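Local coordinates for histone fold protein (Methanopyrus kandleri, PDB 1F1E) that is an archaeal histone that probably binds DNA, joining two histone-fold repeats in a single chain that pairs with a second copy of itself, at residues I13-R21 / C113-A124; Y41-L50 / H62-L70. All blocks are in the same frame, centred on the assembly; numbering follows the deposited sequence.

Contact 1: I13-R21 / C113-A124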
ATOM      1  N   ILE A  13      15.853  15.519   0.365  1.00 15.68           N
ATOM      2  CA  ILE A  13      15.717  14.080   0.447  1.00 15.16           C
ATOM      3  C   ILE A  13      15.160  13.594  -0.881  1.00 15.83           C
ATOM      4  O   ILE A  13      15.612  12.623  -1.456  1.00 16.37           O
ATOM      5  CB  ILE A  13      14.916  13.676   1.656  1.00 14.66           C
ATOM      6  CG1 ILE A  13      15.663  13.987   2.956  1.00 14.85           C
ATOM      7  CG2 ILE A  13      14.517  12.226   1.622  1.00 15.09           C
ATOM      8  CD1 ILE A  13      14.733  14.053   4.171  1.00 15.09           C
ATOM      9  N   PHE A  14      14.105  14.246  -1.357  1.00 16.50           N
ATOM     10  CA  PHE A  14      13.551  13.843  -2.666  1.00 16.68           C
ATOM     11  C   PHE A  14      14.612  13.926  -3.746  1.00 18.48           C
ATOM     12  O   PHE A  14      14.745  13.053  -4.604  1.00 18.91           O
ATOM     13  CB  PHE A  14      12.395  14.774  -2.977  1.00 17.21           C
ATOM     14  CG  PHE A  14      11.657  14.443  -4.236  1.00 14.70           C
ATOM     15  CD1 PHE A  14      11.940  15.065  -5.415  1.00 15.62           C
ATOM     16  CD2 PHE A  14      10.664  13.465  -4.223  1.00 13.54           C
ATOM     17  CE1 PHE A  14      11.262  14.779  -6.590  1.00 15.09           C
ATOM     18  CE2 PHE A  14      10.018  13.155  -5.379  1.00 13.89           C
ATOM     19  CZ  PHE A  14      10.306  13.805  -6.558  1.00 15.00           C
ATOM     20  N   ARG A  15      15.388  15.019  -3.681  1.00 19.95           N
ATOM     21  CA  ARG A  15      16.409  15.226  -4.713  1.00 22.75           C
ATOM     22  C   ARG A  15      17.514  14.190  -4.672  1.00 23.24           C
ATOM     23  O   ARG A  15      18.216  13.881  -5.639  1.00 23.09           O
ATOM     24  CB  ARG A  15      16.948  16.657  -4.523  1.00 25.21           C
ATOM     25  CG  ARG A  15      17.325  17.491  -5.666  1.00 29.86           C
ATOM     26  CD  ARG A  15      17.949  18.793  -5.183  1.00 31.58           C
ATOM     27  NE  ARG A  15      17.044  19.935  -5.367  1.00 32.27           N
ATOM     28  CZ  ARG A  15      16.854  20.478  -6.573  1.00 32.01           C
ATOM     29  NH1 ARG A  15      16.042  21.514  -6.712  1.00 33.73           N
ATOM     30  NH2 ARG A  15      17.463  19.989  -7.645  1.00 32.89           N
ATOM     31  N   GLN A  16      17.730  13.509  -3.556  1.00 22.64           N
ATOM     32  CA  GLN A  16      18.663  12.420  -3.488  1.00 23.45           C
ATOM     33  C   GLN A  16      18.311  11.336  -4.484  1.00 22.30           C
ATOM     34  O   GLN A  16      19.170  10.588  -4.911  1.00 27.81           O
ATOM     35  CB  GLN A  16      18.642  11.709  -2.123  1.00 22.82           C
ATOM     36  CG  GLN A  16      19.211  12.564  -1.017  1.00 21.58           C
ATOM     37  CD  GLN A  16      19.043  12.051   0.392  1.00 19.95           C
ATOM     38  OE1 GLN A  16      19.469  12.679   1.347  1.00 22.59           O
ATOM     39  NE2 GLN A  16      18.416  10.895   0.553  1.00 20.99           N
ATOM     40  N   GLY A  17      17.039  11.259  -4.868  1.00 20.60           N
ATOM     41  CA  GLY A  17      16.660  10.233  -5.807  1.00 20.19           C
ATOM     42  C   GLY A  17      16.633  10.717  -7.237  1.00 20.09           C
ATOM     43  O   GLY A  17      16.318   9.895  -8.108  1.00 20.00           O
ATOM     44  N   ILE A  18      16.906  11.986  -7.549  1.00 21.33           N
ATOM     45  CA  ILE A  18      16.757  12.373  -8.956  1.00 23.19           C
ATOM     46  C   ILE A  18      18.085  12.502  -9.667  1.00 27.25           C
ATOM     47  O   ILE A  18      18.162  13.015 -10.776  1.00 28.95           O
ATOM     48  CB  ILE A  18      15.880  13.656  -9.130  1.00 22.03           C
ATOM     49  CG1 ILE A  18      16.566  14.926  -8.685  1.00 22.76           C
ATOM     50  CG2 ILE A  18      14.546  13.358  -8.459  1.00 23.07           C
ATOM     51  CD1 ILE A  18      15.815  16.224  -8.632  1.00 25.92           C
ATOM     52  N   GLY A  19      19.206  12.052  -9.150  1.00 30.34           N
ATOM     53  CA  GLY A  19      20.504  12.266  -9.727  1.00 33.63           C
ATOM     54  C   GLY A  19      20.740  13.733  -9.995  1.00 36.20           C
ATOM     55  O   GLY A  19      20.480  14.624  -9.191  1.00 37.82           O
ATOM     56  N   GLU A  20      21.245  13.949 -11.208  1.00 37.96           N
ATOM     57  CA  GLU A  20      21.648  15.300 -11.575  1.00 40.05           C
ATOM     58  C   GLU A  20      20.514  16.080 -12.213  1.00 40.38           C
ATOM     59  O   GLU A  20      20.622  17.234 -12.623  1.00 46.94           O
ATOM     60  CB  GLU A  20      22.911  15.137 -12.437  1.00 44.05           C
ATOM     61  N   ARG A  21      19.307  15.538 -12.290  1.00 38.67           N
ATOM     62  CA  ARG A  21      18.196  16.294 -12.849  1.00 35.57           C
ATOM     63  C   ARG A  21      17.792  17.561 -12.114  1.00 34.28           C
ATOM     64  O   ARG A  21      18.004  17.639 -10.920  1.00 36.21           O
ATOM     65  CB  ARG A  21      16.966  15.340 -12.831  1.00 34.60           C
ATOM     66  CG  ARG A  21      17.248  14.163 -13.752  1.00 34.03           C
ATOM     67  CD  ARG A  21      16.123  13.132 -13.636  1.00 33.96           C
ATOM     68  NE  ARG A  21      16.512  11.998 -14.496  1.00 35.02           N
ATOM     69  CZ  ARG A  21      17.362  11.055 -14.087  1.00 36.30           C
ATOM     70  NH1 ARG A  21      17.932  11.020 -12.870  1.00 34.81           N
ATOM     71  NH2 ARG A  21      17.632  10.103 -14.973  1.00 43.39           N
ATOM     72  N   CYS A 113      12.000   8.721   4.877  1.00 10.07           N
ATOM     73  CA  CYS A 113      13.000   9.363   4.039  1.00 10.70           C
ATOM     74  C   CYS A 113      13.323   8.509   2.809  1.00 10.59           C
ATOM     75  O   CYS A 113      13.375   9.093   1.717  1.00 11.14           O
ATOM     76  CB  CYS A 113      14.234   9.672   4.862  1.00 11.79           C
ATOM     77  SG  CYS A 113      13.966  10.901   6.145  1.00 13.73           S
ATOM     78  N   ARG A 114      13.500   7.218   3.031  1.00 10.40           N
ATOM     79  CA  ARG A 114      13.760   6.354   1.902  1.00 10.39           C
ATOM     80  C   ARG A 114      12.572   6.365   0.954  1.00  9.88           C
ATOM     81  O   ARG A 114      12.727   6.379  -0.267  1.00 10.51           O
ATOM     82  CB  ARG A 114      14.053   4.942   2.335  1.00 12.11           C
ATOM     83  CG  ARG A 114      14.200   3.941   1.213  1.00 11.26           C
ATOM     84  CD  ARG A 114      15.360   4.252   0.254  1.00 14.40           C
ATOM     85  NE  ARG A 114      15.231   3.408  -0.883  1.00 15.59           N
ATOM     86  CZ  ARG A 114      15.514   3.616  -2.154  1.00 17.88           C
ATOM     87  NH1 ARG A 114      16.031   4.760  -2.532  1.00 21.04           N
ATOM     88  NH2 ARG A 114      15.270   2.663  -3.034  1.00 24.18           N
ATOM     89  N   ALA A 115      11.331   6.400   1.470  1.00  9.97           N
ATOM     90  CA  ALA A 115      10.154   6.439   0.633  1.00  9.11           C
ATOM     91  C   ALA A 115      10.134   7.709  -0.202  1.00  8.36           C
ATOM     92  O   ALA A 115       9.797   7.693  -1.388  1.00  9.44           O
ATOM     93  CB  ALA A 115       8.901   6.312   1.440  1.00  9.44           C
ATOM     94  N   THR A 116      10.575   8.808   0.373  1.00  9.12           N
ATOM     95  CA  THR A 116      10.649  10.074  -0.352  1.00  9.04           C
ATOM     96  C   THR A 116      11.727  10.030  -1.463  1.00 10.23           C
ATOM     97  O   THR A 116      11.421  10.443  -2.568  1.00 11.30           O
ATOM     98  CB  THR A 116      10.921  11.199   0.648  1.00  9.29           C
ATOM     99  OG1 THR A 116       9.867  11.293   1.576  1.00 10.58           O
ATOM    100  CG2 THR A 116      10.959  12.562  -0.026  1.00 12.48           C
ATOM    101  N   GLU A 117      12.893   9.497  -1.130  1.00 10.89           N
ATOM    102  CA  GLU A 117      13.943   9.309  -2.105  1.00 12.30           C
ATOM    103  C   GLU A 117      13.495   8.401  -3.229  1.00 11.75           C
ATOM    104  O   GLU A 117      13.708   8.650  -4.402  1.00 13.14           O
ATOM    105  CB  GLU A 117      15.149   8.718  -1.368  1.00 13.89           C
ATOM    106  CG  GLU A 117      16.367   8.509  -2.260  1.00 15.89           C
ATOM    107  CD  GLU A 117      17.452   7.852  -1.415  1.00 17.93           C
ATOM    108  OE1 GLU A 117      17.354   6.661  -1.091  1.00 18.76           O
ATOM    109  OE2 GLU A 117      18.367   8.623  -1.112  1.00 21.04           O
ATOM    110  N   GLU A 118      12.814   7.321  -2.881  1.00 10.62           N
ATOM    111  CA  GLU A 118      12.278   6.397  -3.870  1.00 11.33           C
ATOM    112  C   GLU A 118      11.239   7.047  -4.785  1.00  9.98           C
ATOM    113  O   GLU A 118      11.190   6.813  -6.001  1.00 10.07           O
ATOM    114  CB  GLU A 118      11.681   5.195  -3.189  1.00 12.80           C
ATOM    115  CG  GLU A 118      11.447   4.012  -4.054  0.57 13.70           C
ATOM    116  CD  GLU A 118      11.025   2.900  -3.073  0.57 14.26           C
ATOM    117  OE1 GLU A 118      11.678   1.856  -2.973  0.57 16.81           O
ATOM    118  OE2 GLU A 118       9.999   3.159  -2.411  0.57 12.59           O
ATOM    119  N   LEU A 119      10.472   7.921  -4.167  1.00  9.67           N
ATOM    120  CA  LEU A 119       9.560   8.716  -5.015  1.00  9.61           C
ATOM    121  C   LEU A 119      10.306   9.575  -6.012  1.00  9.94           C
ATOM    122  O   LEU A 119       9.866   9.708  -7.164  1.00 10.99           O
ATOM    123  CB  LEU A 119       8.692   9.555  -4.103  1.00  9.70           C
ATOM    124  CG  LEU A 119       7.445  10.176  -4.708  1.00 10.84           C
ATOM    125  CD1 LEU A 119       6.409   9.071  -5.022  1.00 12.77           C
ATOM    126  CD2 LEU A 119       6.945  11.303  -3.839  1.00 14.09           C
ATOM    127  N   GLY A 120      11.416  10.155  -5.592  1.00 11.05           N
ATOM    128  CA  GLY A 120      12.230  10.949  -6.480  1.00 11.24           C
ATOM    129  C   GLY A 120      12.781  10.073  -7.598  1.00 12.26           C
ATOM    130  O   GLY A 120      12.838  10.414  -8.776  1.00 13.91           O
ATOM    131  N   GLU A 121      13.201   8.855  -7.274  1.00 11.67           N
ATOM    132  CA  GLU A 121      13.671   7.965  -8.327  1.00 14.04           C
ATOM    133  C   GLU A 121      12.590   7.666  -9.346  1.00 13.12           C
ATOM    134  O   GLU A 121      12.811   7.618 -10.563  1.00 14.42           O
ATOM    135  CB  GLU A 121      14.134   6.644  -7.740  1.00 15.94           C
ATOM    136  CG  GLU A 121      15.325   6.748  -6.841  1.00 18.31           C
ATOM    137  CD  GLU A 121      15.686   5.468  -6.117  1.00 20.93           C
ATOM    138  OE1 GLU A 121      16.558   5.544  -5.240  1.00 24.26           O
ATOM    139  OE2 GLU A 121      15.209   4.346  -6.470  1.00 29.70           O
ATOM    140  N   LYS A 122      11.379   7.395  -8.881  1.00 12.48           N
ATOM    141  CA  LYS A 122      10.301   7.086  -9.762  1.00 11.85           C
ATOM    142  C   LYS A 122       9.929   8.295 -10.624  1.00 12.13           C
ATOM    143  O   LYS A 122       9.672   8.172 -11.829  1.00 12.74           O
ATOM    144  CB  LYS A 122       9.087   6.580  -8.949  1.00 13.28           C
ATOM    145  CG  LYS A 122       7.984   5.992  -9.871  1.00 16.14           C
ATOM    146  CD  LYS A 122       8.450   4.721 -10.538  1.00 20.55           C
ATOM    147  CE  LYS A 122       7.440   4.002 -11.397  1.00 22.18           C
ATOM    148  NZ  LYS A 122       8.233   2.857 -11.971  1.00 24.21           N
ATOM    149  N   ALA A 123       9.881   9.476  -9.982  1.00 11.95           N
ATOM    150  CA  ALA A 123       9.597  10.692 -10.752  1.00 12.12           C
ATOM    151  C   ALA A 123      10.665  10.914 -11.834  1.00 14.62           C
ATOM    152  O   ALA A 123      10.333  11.355 -12.929  1.00 16.46           O
ATOM    153  CB  ALA A 123       9.497  11.870  -9.777  1.00 13.50           C
ATOM    154  N   ALA A 124      11.923  10.636 -11.509  1.00 15.26           N
ATOM    155  CA  ALA A 124      13.047  10.783 -12.426  1.00 16.92           C
ATOM    156  C   ALA A 124      12.821   9.863 -13.617  1.00 17.87           C
ATOM    157  O   ALA A 124      13.024  10.227 -14.799  1.00 20.77           O
ATOM    158  CB  ALA A 124      14.375  10.573 -11.750  1.00 20.57           C
TER
HETATM  159  O   HOH W   1      18.782   7.521  -5.479  1.00 39.93           O
HETATM  160  O   HOH W   2      20.173   7.985  -3.459  1.00 56.92           O
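The ring of F14 is laid against the backbone of G120, whose CA stands 3.6 Å from the ring centroid and 23° off its normal, a CH-pi contact over one face. T116, L119 and A123 complete the hole around this aromatic knob. CG of F14 stands anti to the backbone N (chi1 -176°), which carries the ring across to segment 113-124. Glycines let the backbones close in: a side chain at G17 would collide with E117 O, and one at G120 with F14 O. E121 CA comes 3.3 Å from G17 O as a CA-H...O contact. At the border Q16 NE2 donates to E117 OE2 over 2.8 Å, a bent bond (138°) that meets the oxygen from above the carboxylate plane. Behind it R114 NH1 bridges E117 OE1 at 2.7 Å and E121 OE1 at 2.9 Å, which probably steadies the carboxylate that Q16 uses. R21 CD lies 3.6 Å from A124 CB, while its guanidinium bonds to I18 O and pairs with D128. The end of helix 7-15 and the turns after it thus pack on the long helix 102-129 with one direct hydrogen bond between the segments, and most of the hold comes from F14 and the close glycine backbones.

Contact 2: Y41-L50 / H62-L70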
ATOM      1  N   TYR A  41       0.396   9.206   7.227  1.00 10.68           N
ATOM      2  CA  TYR A  41      -0.171   7.952   6.848  1.00 10.82           C
ATOM      3  C   TYR A  41       0.662   6.793   7.406  1.00 10.54           C
ATOM      4  O   TYR A  41       0.175   5.831   7.956  1.00 11.82           O
ATOM      5  CB  TYR A  41      -0.287   7.898   5.309  1.00 12.19           C
ATOM      6  CG  TYR A  41      -0.413   6.476   4.810  1.00 11.94           C
ATOM      7  CD1 TYR A  41      -1.569   5.729   4.807  1.00 14.10           C
ATOM      8  CD2 TYR A  41       0.697   5.862   4.277  1.00 11.96           C
ATOM      9  CE1 TYR A  41      -1.569   4.449   4.323  1.00 14.69           C
ATOM     10  CE2 TYR A  41       0.724   4.565   3.787  1.00 12.78           C
ATOM     11  CZ  TYR A  41      -0.457   3.864   3.818  1.00 14.24           C
ATOM     12  OH  TYR A  41      -0.459   2.564   3.329  1.00 16.63           O
ATOM     13  N   VAL A  42       1.993   6.909   7.253  1.00  9.69           N
ATOM     14  CA  VAL A  42       2.912   5.887   7.716  1.00  9.84           C
ATOM     15  C   VAL A  42       2.875   5.819   9.229  1.00 10.46           C
ATOM     16  O   VAL A  42       2.866   4.749   9.810  1.00 11.95           O
ATOM     17  CB  VAL A  42       4.329   6.085   7.209  1.00 10.48           C
ATOM     18  CG1 VAL A  42       5.260   5.070   7.807  1.00 11.16           C
ATOM     19  CG2 VAL A  42       4.347   5.953   5.676  1.00 11.31           C
ATOM     20  N   ALA A  43       2.794   6.915   9.907  1.00 11.11           N
ATOM     21  CA  ALA A  43       2.728   6.919  11.375  1.00 11.10           C
ATOM     22  C   ALA A  43       1.419   6.283  11.866  1.00 12.33           C
ATOM     23  O   ALA A  43       1.413   5.468  12.823  1.00 13.05           O
ATOM     24  CB  ALA A  43       2.880   8.332  11.860  1.00 12.23           C
ATOM     25  N   ASN A  44       0.303   6.612  11.184  1.00 12.50           N
ATOM     26  CA  ASN A  44      -0.964   5.968  11.534  1.00 14.06           C
ATOM     27  C   ASN A  44      -0.907   4.477  11.266  1.00 14.51           C
ATOM     28  O   ASN A  44      -1.424   3.691  12.057  1.00 14.74           O
ATOM     29  CB  ASN A  44      -2.149   6.610  10.784  0.56 14.35           C
ATOM     30  N   ALA A  45      -0.245   4.115  10.188  1.00 12.96           N
ATOM     31  CA  ALA A  45      -0.088   2.673   9.894  1.00 13.54           C
ATOM     32  C   ALA A  45       0.734   1.975  10.928  1.00 14.06           C
ATOM     33  O   ALA A  45       0.389   0.864  11.332  1.00 17.22           O
ATOM     34  CB  ALA A  45       0.536   2.542   8.520  1.00 15.55           C
ATOM     35  N   ALA A  46       1.794   2.638  11.392  1.00 15.45           N
ATOM     36  CA  ALA A  46       2.593   2.129  12.481  1.00 16.50           C
ATOM     37  C   ALA A  46       1.738   1.929  13.726  1.00 17.07           C
ATOM     38  O   ALA A  46       1.913   0.869  14.339  1.00 18.84           O
ATOM     39  CB  ALA A  46       3.732   3.098  12.758  1.00 16.83           C
ATOM     40  N   LYS A  47       0.854   2.859  14.029  1.00 17.04           N
ATOM     41  CA  LYS A  47      -0.027   2.642  15.176  1.00 18.63           C
ATOM     42  C   LYS A  47      -0.922   1.418  14.936  1.00 19.21           C
ATOM     43  O   LYS A  47      -1.103   0.588  15.843  1.00 22.65           O
ATOM     44  CB  LYS A  47      -0.847   3.885  15.447  1.00 19.74           C
ATOM     45  CG  LYS A  47      -1.926   3.789  16.501  1.00 20.87           C
ATOM     46  CD  LYS A  47      -1.415   3.527  17.912  1.00 22.15           C
ATOM     47  CE  LYS A  47      -2.567   3.744  18.901  1.00 24.79           C
ATOM     48  NZ  LYS A  47      -2.095   3.292  20.233  1.00 29.50           N
ATOM     49  N   SER A  48      -1.478   1.280  13.735  1.00 20.24           N
ATOM     50  CA  SER A  48      -2.323   0.144  13.396  1.00 21.09           C
ATOM     51  C   SER A  48      -1.539  -1.148  13.599  1.00 21.66           C
ATOM     52  O   SER A  48      -2.113  -2.091  14.204  1.00 26.85           O
ATOM     53  CB  SER A  48      -2.814   0.234  11.967  1.00 21.92           C
ATOM     54  OG  SER A  48      -3.657   1.358  11.788  1.00 24.37           O
ATOM     55  N   VAL A  49      -0.304  -1.241  13.149  1.00 21.69           N
ATOM     56  CA  VAL A  49       0.495  -2.464  13.295  1.00 21.58           C
ATOM     57  C   VAL A  49       0.807  -2.689  14.758  1.00 18.70           C
ATOM     58  O   VAL A  49       0.759  -3.855  15.204  1.00 20.85           O
ATOM     59  CB  VAL A  49       1.723  -2.379  12.386  1.00 20.62           C
ATOM     60  CG1 VAL A  49       2.671  -3.534  12.639  1.00 22.16           C
ATOM     61  CG2 VAL A  49       1.257  -2.297  10.931  1.00 22.49           C
ATOM     62  N   LEU A  50       1.063  -1.640  15.552  0.50 16.63           N
ATOM     63  CA  LEU A  50       1.231  -1.834  17.008  0.50 16.15           C
ATOM     64  C   LEU A  50      -0.056  -2.029  17.788  0.50 16.34           C
ATOM     65  O   LEU A  50      -0.123  -2.852  18.741  0.50 15.52           O
ATOM     66  CB  LEU A  50       2.055  -0.638  17.528  0.50 15.41           C
ATOM     67  CG  LEU A  50       2.106  -0.503  19.048  0.50 14.73           C
ATOM     68  CD1 LEU A  50       3.114  -1.469  19.650  0.50 15.93           C
ATOM     69  CD2 LEU A  50       2.429   0.936  19.428  0.50 15.04           C
ATOM     70  N   HIS A  62       7.778  -3.339  14.087  1.00 18.41           N
ATOM     71  CA  HIS A  62       6.557  -2.794  13.524  1.00 18.07           C
ATOM     72  C   HIS A  62       6.784  -1.990  12.235  1.00 18.27           C
ATOM     73  O   HIS A  62       5.977  -2.100  11.284  1.00 21.93           O
ATOM     74  CB  HIS A  62       5.906  -1.879  14.570  0.60 16.62           C
ATOM     75  CG  HIS A  62       5.693  -2.729  15.776  0.60 15.84           C
ATOM     76  ND1 HIS A  62       5.778  -2.182  16.999  0.60 15.16           N
ATOM     77  CD2 HIS A  62       5.413  -4.013  15.994  0.60 15.86           C
ATOM     78  CE1 HIS A  62       5.572  -3.060  17.957  0.60 15.51           C
ATOM     79  NE2 HIS A  62       5.333  -4.252  17.352  0.60 15.89           N
ATOM     80  N   LEU A  63       7.880  -1.229  12.217  1.00 16.50           N
ATOM     81  CA  LEU A  63       8.136  -0.471  11.010  1.00 16.35           C
ATOM     82  C   LEU A  63       8.679  -1.360   9.899  1.00 19.36           C
ATOM     83  O   LEU A  63       8.416  -1.088   8.737  1.00 22.09           O
ATOM     84  CB  LEU A  63       9.142   0.630  11.321  1.00 14.18           C
ATOM     85  CG  LEU A  63       8.728   1.824  12.159  1.00 11.89           C
ATOM     86  CD1 LEU A  63       7.426   2.421  11.654  1.00 15.18           C
ATOM     87  CD2 LEU A  63       8.664   1.486  13.621  1.00 15.68           C
ATOM     88  N   LYS A  64       9.375  -2.435  10.294  1.00 21.44           N
ATOM     89  CA  LYS A  64       9.808  -3.369   9.270  1.00 23.33           C
ATOM     90  C   LYS A  64       8.623  -4.008   8.569  1.00 25.46           C
ATOM     91  O   LYS A  64       8.579  -4.179   7.328  1.00 25.87           O
ATOM     92  CB  LYS A  64      10.732  -4.372   9.952  1.00 27.64           C
ATOM     93  N   ALA A  65       7.600  -4.339   9.343  1.00 27.53           N
ATOM     94  CA  ALA A  65       6.381  -4.836   8.694  1.00 28.84           C
ATOM     95  C   ALA A  65       5.786  -3.815   7.744  1.00 25.13           C
ATOM     96  O   ALA A  65       5.401  -4.215   6.654  1.00 29.05           O
ATOM     97  CB  ALA A  65       5.355  -5.246   9.740  1.00 31.76           C
ATOM     98  N   LEU A  66       5.743  -2.535   8.049  1.00 21.81           N
ATOM     99  CA  LEU A  66       5.154  -1.567   7.159  1.00 20.07           C
ATOM    100  C   LEU A  66       5.999  -1.446   5.897  1.00 18.99           C
ATOM    101  O   LEU A  66       5.491  -1.286   4.803  1.00 21.46           O
ATOM    102  CB  LEU A  66       5.040  -0.144   7.737  1.00 20.95           C
ATOM    103  CG  LEU A  66       4.030   0.248   8.781  1.00 21.15           C
ATOM    104  CD1 LEU A  66       4.204   1.704   9.119  1.00 20.22           C
ATOM    105  CD2 LEU A  66       2.621  -0.094   8.291  1.00 26.30           C
ATOM    106  N   ALA A  67       7.300  -1.425   6.055  1.00 17.07           N
ATOM    107  CA  ALA A  67       8.172  -1.350   4.867  1.00 16.84           C
ATOM    108  C   ALA A  67       7.950  -2.527   3.953  1.00 19.85           C
ATOM    109  O   ALA A  67       7.938  -2.279   2.746  1.00 19.11           O
ATOM    110  CB  ALA A  67       9.632  -1.270   5.244  1.00 18.74           C
ATOM    111  N   ASP A  68       7.750  -3.697   4.553  1.00 22.77           N
ATOM    112  CA  ASP A  68       7.598  -4.915   3.721  1.00 26.44           C
ATOM    113  C   ASP A  68       6.261  -4.743   3.062  1.00 24.14           C
ATOM    114  O   ASP A  68       6.115  -4.938   1.800  1.00 27.24           O
ATOM    115  CB  ASP A  68       7.956  -6.175   4.490  0.66 27.24           C
ATOM    116  CG  ASP A  68       7.246  -6.992   5.528  0.66 24.90           C
ATOM    117  N   VAL A  69       5.183  -4.259   3.683  1.00 25.48           N
ATOM    118  CA  VAL A  69       3.936  -4.192   2.938  1.00 28.81           C
ATOM    119  C   VAL A  69       3.841  -3.016   1.959  1.00 25.04           C
ATOM    120  O   VAL A  69       3.228  -3.083   0.890  1.00 26.51           O
ATOM    121  CB  VAL A  69       2.631  -4.203   3.768  1.00 30.00           C
ATOM    122  CG1 VAL A  69       2.787  -4.964   5.090  1.00 31.86           C
ATOM    123  CG2 VAL A  69       2.146  -2.762   3.889  1.00 37.18           C
ATOM    124  N   LEU A  70       4.474  -1.873   2.239  1.00 20.61           N
ATOM    125  CA  LEU A  70       4.530  -0.816   1.245  1.00 18.66           C
ATOM    126  C   LEU A  70       5.569  -1.082   0.156  1.00 18.06           C
ATOM    127  O   LEU A  70       5.604  -0.312  -0.835  1.00 19.29           O
ATOM    128  CB  LEU A  70       4.861   0.523   1.940  1.00 18.66           C
ATOM    129  CG  LEU A  70       3.772   0.945   2.939  1.00 19.63           C
ATOM    130  CD1 LEU A  70       4.239   2.125   3.762  1.00 22.17           C
ATOM    131  CD2 LEU A  70       2.503   1.298   2.157  1.00 26.98           C
TER
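L66 enters segment 41-50 as a knob in a hole formed by V42, A45, A46 and V49, within the histone fold, where the long central helix 25-51 is crossed by the shorter helix 60-70 that follows it. The segment axes approach to 9.2 Å with 117° between their directions. The two methyls of L66 divide the hole: CD1 faces V42 O and A46 N, both at 3.4 Å, while CD2 turns to A45 CB and V49 CG2. L66 CD2 is pressed to 3.4 Å from A45 CB, closer than two methyls normally rest. With CG of L66 anti to the carbonyl carbon (chi1 -74°), the fork is directed into the hole. With an alanine here both methyls go, and a gap is likely to open over A45, A46 and V49 while V42 CG1 loses its partner at CD1.

V49 and L66 run past one another in opposite senses, and V49 CG1 continues to the backbone of H62 and to A65 CB. In the conformers modelled here, L50 lies over one face of the H62 ring. L63 CD1 meets A46 CB, and L58 of strand 57-58 packs on A46, L50 and L63.

At the far end Y41 and L70 pass in opposite directions. Y41 OH is hydrogen-bonded to V69 O of the second subunit, and V69 O of this chain accepts from Y41 OH of the second subunit, which places the subunit interface beside this packing. L70 CD2 sits at the edge of the Y41 ring, near its plane, 3.4 Å from Y41 OH.

Contacts 1 and 2 lie on opposite sides of the chain's centre, 21 Å apart between centres, with nearest atoms about 6 Å apart and no direct touch. Both involve long-helix packing, but they do different work: contact 2 joins the sequence-neighbouring helices 25-51 and 60-70, whereas contact 1 joins segments 92 residues apart, in the two separate histone-family regions. The two long helices connect them. Helix 25-51 supplies 41-50 to contact 2, and its I31 and V35 reach F14 and T116 of contact 1; helix 102-129 supplies 113-124 to contact 1, and its L107 and L111 touch L63 and V42 of contact 2. Together these packings are consistent with one chain folding as a histone-like pair.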